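Local coordinates for protein mannitol dehydrogenase (Pseudomonas fluorescens, PDB 1LJ8) that binds NAD and probably catalyses the NAD-dependent interconversion of mannitol and fructose as a mannitol 2-dehydrogenase, at residues I444-L449 against F465-E470; G378-F382 against V406-W410; A411-G416 against Q435-D441; I390-I394 against A458-S462. All coordinates share one frame; numbering follows the deposited sequence.

Interaction 1: residues I444-L449 against F465-E470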
loop_
_atom_site.group_PDB
_atom_site.type_symbol
_atom_site.label_atom_id
_atom_site.label_comp_id
_atom_site.label_asym_id
_atom_site.label_seq_id
_atom_site.Cartn_x
_atom_site.Cartn_y
_atom_site.Cartn_z
ATOM N N ILE A 444 23.149 -5.891 17.353
ATOM C CA ILE A 444 21.984 -5.398 16.621
ATOM C C ILE A 444 22.138 -3.964 16.124
ATOM O O ILE A 444 21.868 -3.677 14.955
ATOM C CB ILE A 444 20.691 -5.561 17.473
ATOM C CG1 ILE A 444 20.360 -7.047 17.575
ATOM C CG2 ILE A 444 19.508 -4.748 16.863
ATOM C CD1 ILE A 444 19.309 -7.395 18.627
ATOM N N SER A 445 22.613 -3.051 16.962
ATOM C CA SER A 445 22.690 -1.679 16.472
ATOM C C SER A 445 23.709 -1.576 15.347
ATOM O O SER A 445 23.493 -0.855 14.380
ATOM C CB SER A 445 22.988 -0.677 17.628
ATOM O OG SER A 445 24.224 -0.977 18.254
ATOM N N GLN A 446 24.803 -2.326 15.431
ATOM C CA GLN A 446 25.805 -2.250 14.382
ATOM C C GLN A 446 25.360 -2.886 13.060
ATOM O O GLN A 446 25.737 -2.416 11.974
ATOM C CB GLN A 446 27.102 -2.933 14.845
ATOM C CG GLN A 446 28.222 -2.922 13.828
ATOM C CD GLN A 446 28.840 -1.544 13.620
ATOM O OE1 GLN A 446 29.887 -1.421 12.967
ATOM N NE2 GLN A 446 28.201 -0.494 14.173
ATOM N N ARG A 447 24.561 -3.939 13.146
ATOM C CA ARG A 447 24.127 -4.633 11.936
ATOM C C ARG A 447 22.818 -4.127 11.350
ATOM O O ARG A 447 22.736 -3.850 10.157
ATOM C CB ARG A 447 23.963 -6.131 12.200
ATOM C CG ARG A 447 25.260 -6.893 12.551
ATOM C CD ARG A 447 24.882 -8.299 13.016
ATOM N NE ARG A 447 26.010 -9.211 13.143
ATOM C CZ ARG A 447 25.907 -10.459 13.607
ATOM N NH1 ARG A 447 24.716 -10.944 13.998
ATOM N NH2 ARG A 447 26.993 -11.231 13.663
ATOM N N LEU A 448 21.782 -4.052 12.190
ATOM C CA LEU A 448 20.475 -3.641 11.705
ATOM C C LEU A 448 20.441 -2.201 11.210
ATOM O O LEU A 448 19.915 -1.940 10.142
ATOM C CB LEU A 448 19.415 -3.848 12.783
ATOM C CG LEU A 448 17.993 -3.484 12.315
ATOM C CD1 LEU A 448 17.558 -4.451 11.220
ATOM C CD2 LEU A 448 17.028 -3.585 13.458
ATOM N N LEU A 449 21.050 -1.283 11.949
ATOM C CA LEU A 449 21.005 0.112 11.538
ATOM C C LEU A 449 21.897 0.461 10.352
ATOM O O LEU A 449 21.767 1.554 9.796
ATOM C CB LEU A 449 21.325 1.031 12.737
ATOM C CG LEU A 449 20.422 0.893 13.968
ATOM C CD1 LEU A 449 20.836 1.941 15.049
ATOM C CD2 LEU A 449 18.942 1.089 13.561
ATOM N N PHE A 465 20.773 9.066 18.044
ATOM C CA PHE A 465 19.740 8.093 17.667
ATOM C C PHE A 465 20.163 6.690 18.057
ATOM O O PHE A 465 19.357 5.891 18.563
ATOM C CB PHE A 465 19.471 8.125 16.152
ATOM C CG PHE A 465 18.414 7.129 15.741
ATOM C CD1 PHE A 465 17.069 7.495 15.763
ATOM C CD2 PHE A 465 18.761 5.824 15.433
ATOM C CE1 PHE A 465 16.062 6.557 15.486
ATOM C CE2 PHE A 465 17.771 4.856 15.141
ATOM C CZ PHE A 465 16.431 5.227 15.172
ATOM N N VAL A 466 21.424 6.355 17.813
ATOM C CA VAL A 466 21.871 5.006 18.167
ATOM C C VAL A 466 21.695 4.745 19.686
ATOM O O VAL A 466 21.261 3.666 20.081
ATOM C CB VAL A 466 23.351 4.801 17.767
ATOM C CG1 VAL A 466 23.878 3.472 18.358
ATOM C CG2 VAL A 466 23.458 4.756 16.234
ATOM N N ALA A 467 22.004 5.732 20.526
ATOM C CA ALA A 467 21.860 5.546 21.986
ATOM C C ALA A 467 20.379 5.336 22.356
ATOM O O ALA A 467 20.047 4.493 23.189
ATOM C CB ALA A 467 22.406 6.787 22.736
ATOM N N ALA A 468 19.505 6.101 21.715
ATOM C CA ALA A 468 18.073 5.994 21.986
ATOM C C ALA A 468 17.573 4.601 21.540
ATOM O O ALA A 468 16.782 3.958 22.228
ATOM C CB ALA A 468 17.309 7.099 21.241
ATOM N N PHE A 469 18.027 4.160 20.378
ATOM C CA PHE A 469 17.648 2.837 19.873
ATOM C C PHE A 469 18.094 1.753 20.830
ATOM O O PHE A 469 17.330 0.852 21.156
ATOM C CB PHE A 469 18.288 2.600 18.493
ATOM C CG PHE A 469 18.158 1.189 18.022
ATOM C CD1 PHE A 469 16.989 0.752 17.409
ATOM C CD2 PHE A 469 19.183 0.282 18.258
ATOM C CE1 PHE A 469 16.832 -0.554 17.041
ATOM C CE2 PHE A 469 19.041 -1.061 17.889
ATOM C CZ PHE A 469 17.848 -1.480 17.273
ATOM N N GLU A 470 19.329 1.844 21.318
ATOM C CA GLU A 470 19.818 0.829 22.230
ATOM C C GLU A 470 19.077 0.819 23.578
ATOM O O GLU A 470 18.813 -0.264 24.113
ATOM C CB GLU A 470 21.337 1.001 22.428
ATOM C CG GLU A 470 22.115 0.612 21.157
ATOM C CD GLU A 470 23.614 0.733 21.311
ATOM O OE1 GLU A 470 24.081 1.254 22.342
ATOM O OE2 GLU A 470 24.328 0.310 20.383
#
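Ser445 and Glu470 supply the polar part of this contact: Ser445 OG donates a very short hydrogen bond to Glu470 OE2 (2.5 Å). The serine hydroxyl stands between its own backbone N and carbonyl carbon (chi1 60°), which turns it to face the partner helix, while the glutamate chain runs out extended from CG to bring one carboxylate oxygen across. Glu470 is exposed, so the pair sits at the outer margin of an otherwise buried interface. The remaining contacts are apolar and centre on the ring of Phe469. Leu449 CD2 lies over the centre of one ring face, 4.3 Å above the plane, and Leu449 and Phe469 run past each other in opposite senses. At the edge of the same ring, near its plane, Ile444 CG2 meets CZ of Phe469 at 3.7 Å. In the all-helical part of the C-terminal domain, the short helix 444-448 packs here against the long helix 463-488, their segment axes 10.7 Å apart at 119°. Leu449 CD1 extends the apolar patch towards the N-terminal end of 465-470, touching Val466 CG2 at 4.0 Å and the edge of the Phe465 ring at CE2 (4.2 Å). Beyond the interface, Leu448 rests on Trp410 and Ala411 of helix 401-413.

Interaction 2: residues G378-F382 against V406-W410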
loop_
_atom_site.group_PDB
_atom_site.type_symbol
_atom_site.label_atom_id
_atom_site.label_comp_id
_atom_site.label_asym_id
_atom_site.label_seq_id
_atom_site.Cartn_x
_atom_site.Cartn_y
_atom_site.Cartn_z
ATOM N N GLY A 378 8.116 -4.527 6.776
ATOM C CA GLY A 378 8.742 -3.385 7.440
ATOM C C GLY A 378 10.023 -2.993 6.709
ATOM O O GLY A 378 10.385 -1.805 6.694
ATOM N N SER A 379 10.739 -3.973 6.127
ATOM C CA SER A 379 11.980 -3.629 5.409
ATOM C C SER A 379 11.713 -2.628 4.276
ATOM O O SER A 379 12.551 -1.752 4.008
ATOM C CB SER A 379 12.683 -4.886 4.864
ATOM O OG SER A 379 11.891 -5.527 3.876
ATOM N N SER A 380 10.540 -2.692 3.646
ATOM C CA SER A 380 10.234 -1.724 2.590
ATOM C C SER A 380 9.481 -0.501 3.129
ATOM O O SER A 380 9.548 0.579 2.527
ATOM C CB SER A 380 9.338 -2.337 1.475
ATOM O OG SER A 380 9.863 -3.566 0.946
ATOM N N LYS A 381 8.745 -0.678 4.224
ATOM C CA LYS A 381 7.933 0.405 4.765
ATOM C C LYS A 381 8.702 1.427 5.593
ATOM O O LYS A 381 8.392 2.619 5.513
ATOM C CB LYS A 381 6.801 -0.174 5.619
ATOM C CG LYS A 381 5.770 -0.903 4.787
ATOM C CD LYS A 381 4.779 -1.604 5.672
ATOM C CE LYS A 381 3.619 -2.179 4.767
ATOM N NZ LYS A 381 2.694 -2.962 5.601
ATOM N N PHE A 382 9.684 0.981 6.372
ATOM C CA PHE A 382 10.435 1.944 7.159
ATOM C C PHE A 382 10.967 3.171 6.409
ATOM O O PHE A 382 10.755 4.290 6.877
ATOM C CB PHE A 382 11.583 1.270 7.947
ATOM C CG PHE A 382 11.174 0.856 9.356
ATOM C CD1 PHE A 382 10.820 -0.451 9.632
ATOM C CD2 PHE A 382 11.099 1.802 10.385
ATOM C CE1 PHE A 382 10.404 -0.840 10.891
ATOM C CE2 PHE A 382 10.676 1.430 11.669
ATOM C CZ PHE A 382 10.325 0.094 11.931
ATOM N N VAL A 406 10.136 2.878 17.670
ATOM C CA VAL A 406 9.510 2.127 16.569
ATOM C C VAL A 406 10.528 1.139 15.964
ATOM O O VAL A 406 10.205 -0.027 15.656
ATOM C CB VAL A 406 9.018 3.067 15.438
ATOM C CG1 VAL A 406 8.262 2.212 14.368
ATOM C CG2 VAL A 406 8.105 4.168 15.996
ATOM N N VAL A 407 11.758 1.622 15.748
ATOM C CA VAL A 407 12.820 0.807 15.156
ATOM C C VAL A 407 13.266 -0.306 16.136
ATOM O O VAL A 407 13.554 -1.437 15.718
ATOM C CB VAL A 407 14.048 1.701 14.737
ATOM C CG1 VAL A 407 15.150 0.842 14.020
ATOM C CG2 VAL A 407 13.577 2.791 13.778
ATOM N N ALA A 408 13.377 0.038 17.426
ATOM C CA ALA A 408 13.749 -0.928 18.440
ATOM C C ALA A 408 12.646 -2.026 18.518
ATOM O O ALA A 408 12.944 -3.245 18.682
ATOM C CB ALA A 408 13.887 -0.200 19.817
ATOM N N ALA A 409 11.389 -1.592 18.434
ATOM C CA ALA A 409 10.251 -2.545 18.516
ATOM C C ALA A 409 10.350 -3.523 17.344
ATOM O O ALA A 409 10.148 -4.734 17.498
ATOM C CB ALA A 409 8.896 -1.785 18.458
ATOM N N TRP A 410 10.624 -2.990 16.153
ATOM C CA TRP A 410 10.770 -3.869 14.975
ATOM C C TRP A 410 11.923 -4.859 15.203
ATOM O O TRP A 410 11.795 -6.060 14.889
ATOM C CB TRP A 410 11.080 -3.039 13.705
ATOM C CG TRP A 410 11.134 -3.863 12.447
ATOM C CD1 TRP A 410 10.129 -4.676 11.968
ATOM C CD2 TRP A 410 12.192 -3.912 11.466
ATOM N NE1 TRP A 410 10.499 -5.206 10.740
ATOM C CE2 TRP A 410 11.750 -4.762 10.412
ATOM C CE3 TRP A 410 13.450 -3.321 11.370
ATOM C CZ2 TRP A 410 12.535 -5.036 9.275
ATOM C CZ3 TRP A 410 14.248 -3.591 10.231
ATOM C CH2 TRP A 410 13.774 -4.449 9.200
HETATM O O HOH W 1 9.027 -6.630 8.769
#
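A water molecule gripped from both segments joins Trp410 to Gly378: it accepts from Trp410 NE1 at 2.8 Å and from the backbone N of Gly378 at 3.0 Å. The water lies in the plane of the indole, at the edge where the ring N-H points, and the same oxygen also takes up the amide N-H of Gly378 in the first turn of helix 378-385. Gly378 leaves room for this arrangement, since a CB there would clash with Trp410 NE1. The six-membered part of the indole reaches the same turn, with CZ2 3.8 Å from Ser379 N; the Ser379 hydroxyl itself is bonded to Asp428. Phe382 approaches the indole from one face. Its CE1 stands over that face, displaced towards the rim, and comes within 3.5 Å of Trp410 CG. The planes of the phenyl and the five-membered ring are inclined at 49°, an oblique pairing. The two segments are nearly antiparallel (171°) within the helical C-terminal domain, and their axes stay 12.3 Å apart because these large aromatic side chains fill the space between them. With CG anti to the backbone N (chi1 -175°), Trp410 reaches across to helix 378-385. Replacing the indole with an alanine would probably leave the bridging water without its second donor and open a gap beside Phe382. Across the phenyl ring from CE1, Phe382 CE2 meets Val406 CG1 at 3.7 Å and Val407 CG2 at 3.8 Å. Tyr308 of helix 289-313 also meets the Trp410 ring.

Interaction 3: residues A411-G416 against Q435-D441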
loop_
_atom_site.group_PDB
_atom_site.type_symbol
_atom_site.label_atom_id
_atom_site.label_comp_id
_atom_site.label_asym_id
_atom_site.label_seq_id
_atom_site.Cartn_x
_atom_site.Cartn_y
_atom_site.Cartn_z
ATOM N N ALA A 411 13.043 -4.365 15.755
ATOM C CA ALA A 411 14.197 -5.227 15.980
ATOM C C ALA A 411 13.852 -6.401 16.892
ATOM O O ALA A 411 14.214 -7.568 16.601
ATOM C CB ALA A 411 15.407 -4.419 16.586
ATOM N N LEU A 412 13.149 -6.106 17.972
ATOM C CA LEU A 412 12.801 -7.170 18.931
ATOM C C LEU A 412 11.739 -8.074 18.315
ATOM O O LEU A 412 11.801 -9.288 18.451
ATOM C CB LEU A 412 12.298 -6.577 20.250
ATOM C CG LEU A 412 12.025 -7.618 21.376
ATOM C CD1 LEU A 412 13.272 -8.451 21.668
ATOM C CD2 LEU A 412 11.597 -6.936 22.630
ATOM N N TYR A 413 10.806 -7.467 17.600
ATOM C CA TYR A 413 9.726 -8.201 16.920
ATOM C C TYR A 413 10.310 -9.234 15.936
ATOM O O TYR A 413 9.755 -10.338 15.775
ATOM C CB TYR A 413 8.859 -7.179 16.191
ATOM C CG TYR A 413 8.123 -7.734 14.999
ATOM C CD1 TYR A 413 6.827 -8.247 15.135
ATOM C CD2 TYR A 413 8.699 -7.704 13.722
ATOM C CE1 TYR A 413 6.128 -8.704 14.033
ATOM C CE2 TYR A 413 7.982 -8.167 12.581
ATOM C CZ TYR A 413 6.709 -8.657 12.760
ATOM O OH TYR A 413 5.975 -9.113 11.668
ATOM N N LEU A 414 11.418 -8.894 15.273
ATOM C CA LEU A 414 12.041 -9.820 14.308
ATOM C C LEU A 414 12.524 -11.141 14.934
ATOM O O LEU A 414 12.819 -12.109 14.215
ATOM C CB LEU A 414 13.220 -9.156 13.602
ATOM C CG LEU A 414 12.778 -8.080 12.595
ATOM C CD1 LEU A 414 13.975 -7.207 12.168
ATOM C CD2 LEU A 414 12.120 -8.753 11.368
ATOM N N LYS A 415 12.632 -11.194 16.259
ATOM C CA LYS A 415 13.071 -12.451 16.868
ATOM C C LYS A 415 11.949 -13.497 16.820
ATOM O O LYS A 415 12.192 -14.684 17.089
ATOM C CB LYS A 415 13.581 -12.214 18.301
ATOM C CG LYS A 415 14.884 -11.391 18.316
ATOM C CD LYS A 415 15.444 -11.163 19.737
ATOM C CE LYS A 415 16.533 -12.161 20.096
ATOM N NZ LYS A 415 17.811 -11.858 19.370
ATOM N N GLY A 416 10.724 -13.068 16.495
ATOM C CA GLY A 416 9.640 -14.047 16.311
ATOM C C GLY A 416 8.863 -14.639 17.485
ATOM O O GLY A 416 8.248 -15.711 17.313
ATOM N N GLN A 435 15.908 -11.246 10.015
ATOM C CA GLN A 435 16.063 -12.012 11.243
ATOM C C GLN A 435 17.545 -12.232 11.528
ATOM O O GLN A 435 17.972 -12.278 12.695
ATOM C CB GLN A 435 15.325 -13.352 11.123
ATOM C CG GLN A 435 13.795 -13.178 11.165
ATOM C CD GLN A 435 13.093 -14.452 11.607
ATOM O OE1 GLN A 435 13.164 -15.473 10.918
ATOM N NE2 GLN A 435 12.425 -14.405 12.772
ATOM N N GLY A 436 18.330 -12.359 10.460
ATOM C CA GLY A 436 19.764 -12.546 10.619
ATOM C C GLY A 436 20.418 -11.385 11.360
ATOM O O GLY A 436 21.287 -11.594 12.201
ATOM N N LEU A 437 19.975 -10.157 11.069
ATOM C CA LEU A 437 20.525 -8.946 11.681
ATOM C C LEU A 437 20.312 -8.889 13.199
ATOM O O LEU A 437 21.005 -8.128 13.890
ATOM C CB LEU A 437 19.857 -7.701 11.069
ATOM C CG LEU A 437 19.847 -7.566 9.542
ATOM C CD1 LEU A 437 18.836 -6.504 9.091
ATOM C CD2 LEU A 437 21.268 -7.214 9.082
ATOM N N VAL A 438 19.343 -9.639 13.718
ATOM C CA VAL A 438 19.096 -9.593 15.159
ATOM C C VAL A 438 19.428 -10.883 15.916
ATOM O O VAL A 438 18.939 -11.110 17.012
ATOM C CB VAL A 438 17.627 -9.172 15.457
ATOM C CG1 VAL A 438 17.327 -7.865 14.766
ATOM C CG2 VAL A 438 16.642 -10.250 14.988
ATOM N N SER A 439 20.299 -11.700 15.340
ATOM C CA SER A 439 20.688 -12.955 15.974
ATOM C C SER A 439 21.593 -12.751 17.217
ATOM O O SER A 439 21.658 -13.610 18.105
ATOM C CB SER A 439 21.377 -13.841 14.937
ATOM O OG SER A 439 22.593 -13.264 14.519
ATOM N N ASP A 440 22.250 -11.604 17.303
ATOM C CA ASP A 440 23.135 -11.300 18.435
ATOM C C ASP A 440 22.724 -9.942 19.015
ATOM O O ASP A 440 22.946 -8.914 18.359
ATOM C CB ASP A 440 24.569 -11.222 17.920
ATOM C CG ASP A 440 25.604 -11.176 19.036
ATOM O OD1 ASP A 440 25.494 -10.347 19.976
ATOM O OD2 ASP A 440 26.555 -11.973 18.943
ATOM N N ASP A 441 22.150 -9.931 20.222
ATOM C CA ASP A 441 21.690 -8.678 20.845
ATOM C C ASP A 441 22.765 -7.610 20.870
ATOM O O ASP A 441 22.493 -6.430 20.612
ATOM C CB ASP A 441 21.246 -8.878 22.303
ATOM C CG ASP A 441 19.756 -9.180 22.459
ATOM O OD1 ASP A 441 19.305 -9.142 23.615
ATOM O OD2 ASP A 441 19.037 -9.459 21.473
#
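Lys415 NZ donates to the backbone O of Val438 at 2.7 Å, approaching nearly along the C=O axis (175°). The lysine chain bends at chi3 and chi4, which folds its ammonium back over Val438 and also puts it 3.4 Å from Asp441 OD2 in a weak salt bridge. That carboxylate has stronger ties elsewhere, to Tyr473 and Arg477 of helix 463-488. A second bond runs from Gln435 NE2 to Leu414 O (2.7 Å); it is fairly straight (164° at the hydrogen) and lies close to the amide plane of Gln435. A leucine in place of Gln435 would probably leave Leu414 O without this donor near the end of helix 401-413. Between these polar ties, Val438 packs into the helix terminus. Its CG2 touches Leu414 CB and Lys415 CG, each at 3.9 Å, while CG1 approaches Ala411 O at 3.6 Å. The type I turn from Tyr413 to Gly416, whose last residue has positive phi, leads the chain away from helix 401-413, just as segment 435-441 leaves helix 431-437. Two backbone carbonyls near the helix ends, Leu414 O and Val438 O, are thus taken up by side-chain donors, which implies that these ends are fastened by polar bonds as well as by apolar packing.

Interaction 4: residues I390-I394 against A458-S462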
loop_
_atom_site.group_PDB
_atom_site.type_symbol
_atom_site.label_atom_id
_atom_site.label_comp_id
_atom_site.label_asym_id
_atom_site.label_seq_id
_atom_site.Cartn_x
_atom_site.Cartn_y
_atom_site.Cartn_z
ATOM N N ILE A 390 12.473 10.439 11.162
ATOM C CA ILE A 390 13.673 10.292 11.987
ATOM C C ILE A 390 14.792 11.202 11.470
ATOM O O ILE A 390 15.468 11.878 12.259
ATOM C CB ILE A 390 14.196 8.835 11.989
ATOM C CG1 ILE A 390 13.206 7.958 12.786
ATOM C CG2 ILE A 390 15.598 8.740 12.665
ATOM C CD1 ILE A 390 13.466 6.465 12.614
ATOM N N ASN A 391 15.003 11.206 10.160
ATOM C CA ASN A 391 16.098 12.038 9.628
ATOM C C ASN A 391 15.912 13.508 9.967
ATOM O O ASN A 391 16.881 14.249 10.206
ATOM C CB ASN A 391 16.202 11.918 8.094
ATOM C CG ASN A 391 16.751 10.576 7.648
ATOM O OD1 ASN A 391 17.335 9.829 8.451
ATOM N ND2 ASN A 391 16.544 10.244 6.359
ATOM N N ARG A 392 14.675 13.956 9.923
ATOM C CA ARG A 392 14.403 15.358 10.231
ATOM C C ARG A 392 14.682 15.603 11.719
ATOM O O ARG A 392 15.217 16.638 12.114
ATOM C CB ARG A 392 12.939 15.688 9.866
ATOM C CG ARG A 392 12.428 17.060 10.342
ATOM C CD ARG A 392 13.243 18.220 9.675
ATOM N NE ARG A 392 12.532 19.481 9.894
ATOM C CZ ARG A 392 11.545 19.926 9.103
ATOM N NH1 ARG A 392 11.166 19.230 8.036
ATOM N NH2 ARG A 392 10.899 21.046 9.426
ATOM N N LEU A 393 14.314 14.657 12.574
ATOM C CA LEU A 393 14.581 14.857 13.998
ATOM C C LEU A 393 16.088 14.917 14.249
ATOM O O LEU A 393 16.569 15.748 15.032
ATOM C CB LEU A 393 13.974 13.724 14.840
ATOM C CG LEU A 393 12.444 13.528 14.706
ATOM C CD1 LEU A 393 11.946 12.313 15.531
ATOM C CD2 LEU A 393 11.752 14.806 15.196
ATOM N N ILE A 394 16.838 14.071 13.549
ATOM C CA ILE A 394 18.293 14.054 13.703
ATOM C C ILE A 394 18.855 15.397 13.216
ATOM O O ILE A 394 19.616 16.046 13.931
ATOM C CB ILE A 394 18.923 12.889 12.910
ATOM C CG1 ILE A 394 18.597 11.557 13.621
ATOM C CG2 ILE A 394 20.492 13.089 12.806
ATOM C CD1 ILE A 394 18.940 10.330 12.734
ATOM N N ALA A 458 21.929 8.833 7.842
ATOM C CA ALA A 458 21.914 9.701 9.031
ATOM C C ALA A 458 21.798 8.861 10.299
ATOM O O ALA A 458 22.577 9.037 11.234
ATOM C CB ALA A 458 20.753 10.688 8.975
ATOM N N ILE A 459 20.829 7.950 10.311
ATOM C CA ILE A 459 20.585 7.065 11.462
ATOM C C ILE A 459 21.839 6.336 12.012
ATOM O O ILE A 459 22.158 6.453 13.189
ATOM C CB ILE A 459 19.436 6.053 11.089
ATOM C CG1 ILE A 459 18.070 6.733 11.315
ATOM C CG2 ILE A 459 19.510 4.751 11.901
ATOM C CD1 ILE A 459 16.915 5.956 10.617
ATOM N N PRO A 460 22.568 5.589 11.169
ATOM C CA PRO A 460 23.761 4.891 11.683
ATOM C C PRO A 460 24.882 5.814 12.129
ATOM O O PRO A 460 25.721 5.428 12.901
ATOM C CB PRO A 460 24.194 4.016 10.499
ATOM C CG PRO A 460 23.693 4.790 9.310
ATOM C CD PRO A 460 22.303 5.203 9.778
ATOM N N ASN A 461 24.886 7.037 11.639
ATOM C CA ASN A 461 25.938 7.988 11.985
ATOM C C ASN A 461 25.530 8.971 13.071
ATOM O O ASN A 461 26.271 9.928 13.387
ATOM C CB ASN A 461 26.375 8.706 10.699
ATOM C CG ASN A 461 27.134 7.761 9.772
ATOM O OD1 ASN A 461 28.231 7.344 10.112
ATOM N ND2 ASN A 461 26.533 7.380 8.628
ATOM N N SER A 462 24.351 8.737 13.653
ATOM C CA SER A 462 23.834 9.600 14.708
ATOM C C SER A 462 24.028 8.989 16.107
ATOM O O SER A 462 23.330 8.048 16.495
ATOM C CB SER A 462 22.355 9.873 14.465
ATOM O OG SER A 462 21.784 10.528 15.581
HETATM O O HOH W 2 19.140 7.907 7.918
#
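Ile390 and Ile459 cross at about a right angle, with Ile390 CG2 laid against the Ile459 chain. The approach to Ile459 CG1 is tight, 3.5 Å between the two carbons, and the same methyl is 3.7 Å from Ile459 CD1. This branch of Ile390 lies anti to the backbone N, while its other branch runs on to CD1 and meets Ile459 CD1 at 4.0 Å. One turn further along the helix, Ile394 sends its terminal CD1 into the bend of segment 458-462. With CG1 anti to the carbonyl carbon (chi1 -72°), that methyl comes to lie among Ala458, Ile459 and Ser462, at 3.9 Å from both Ile459 CA and Ser462 CB. In the fold, the contact sets helix 387-396 against the connection between helix 452-455 and the long helix 463-488. Ser462 is the N-cap residue of that long helix: its OG bonds to the backbone N of Phe465, and the side of the capping group facing helix 387-396 packs against CG1 and CG2 of Ile394. Phe465 in turn touches Ile390, Ile394 and Ile459, so the first turn of helix 463-488 borders the same apolar cluster. Asn391 serves the polar margin. Its OD1 lies beside the methyl of Ala458 and accepts a hydrogen bond from a water at 2.7 Å; that water accepts from Ile459 N at 2.9 Å, linking the helix side chain to a backbone amide of the connection.

All four contacts lie in the C-terminal domain. Followed from the N terminus, interaction 2 is the first to open, at helix 378-385, and closes when helix 401-413 returns beside it. Interaction 4 opens between these segments, at 390-394, and closes only at 458-462, so the two cross. Interaction 3 joins the end of helix 401-413 to 435-441, and its whole loop falls within that of interaction 4. Interaction 1 begins at 444-449, before interaction 4 closes, and ends at 465-470, so these two also cross. Interaction 1 touches the other three, so that helices 444-448 and 463-488 are tied to helices 387-396 and 401-413 and to the segment leaving helix 431-437.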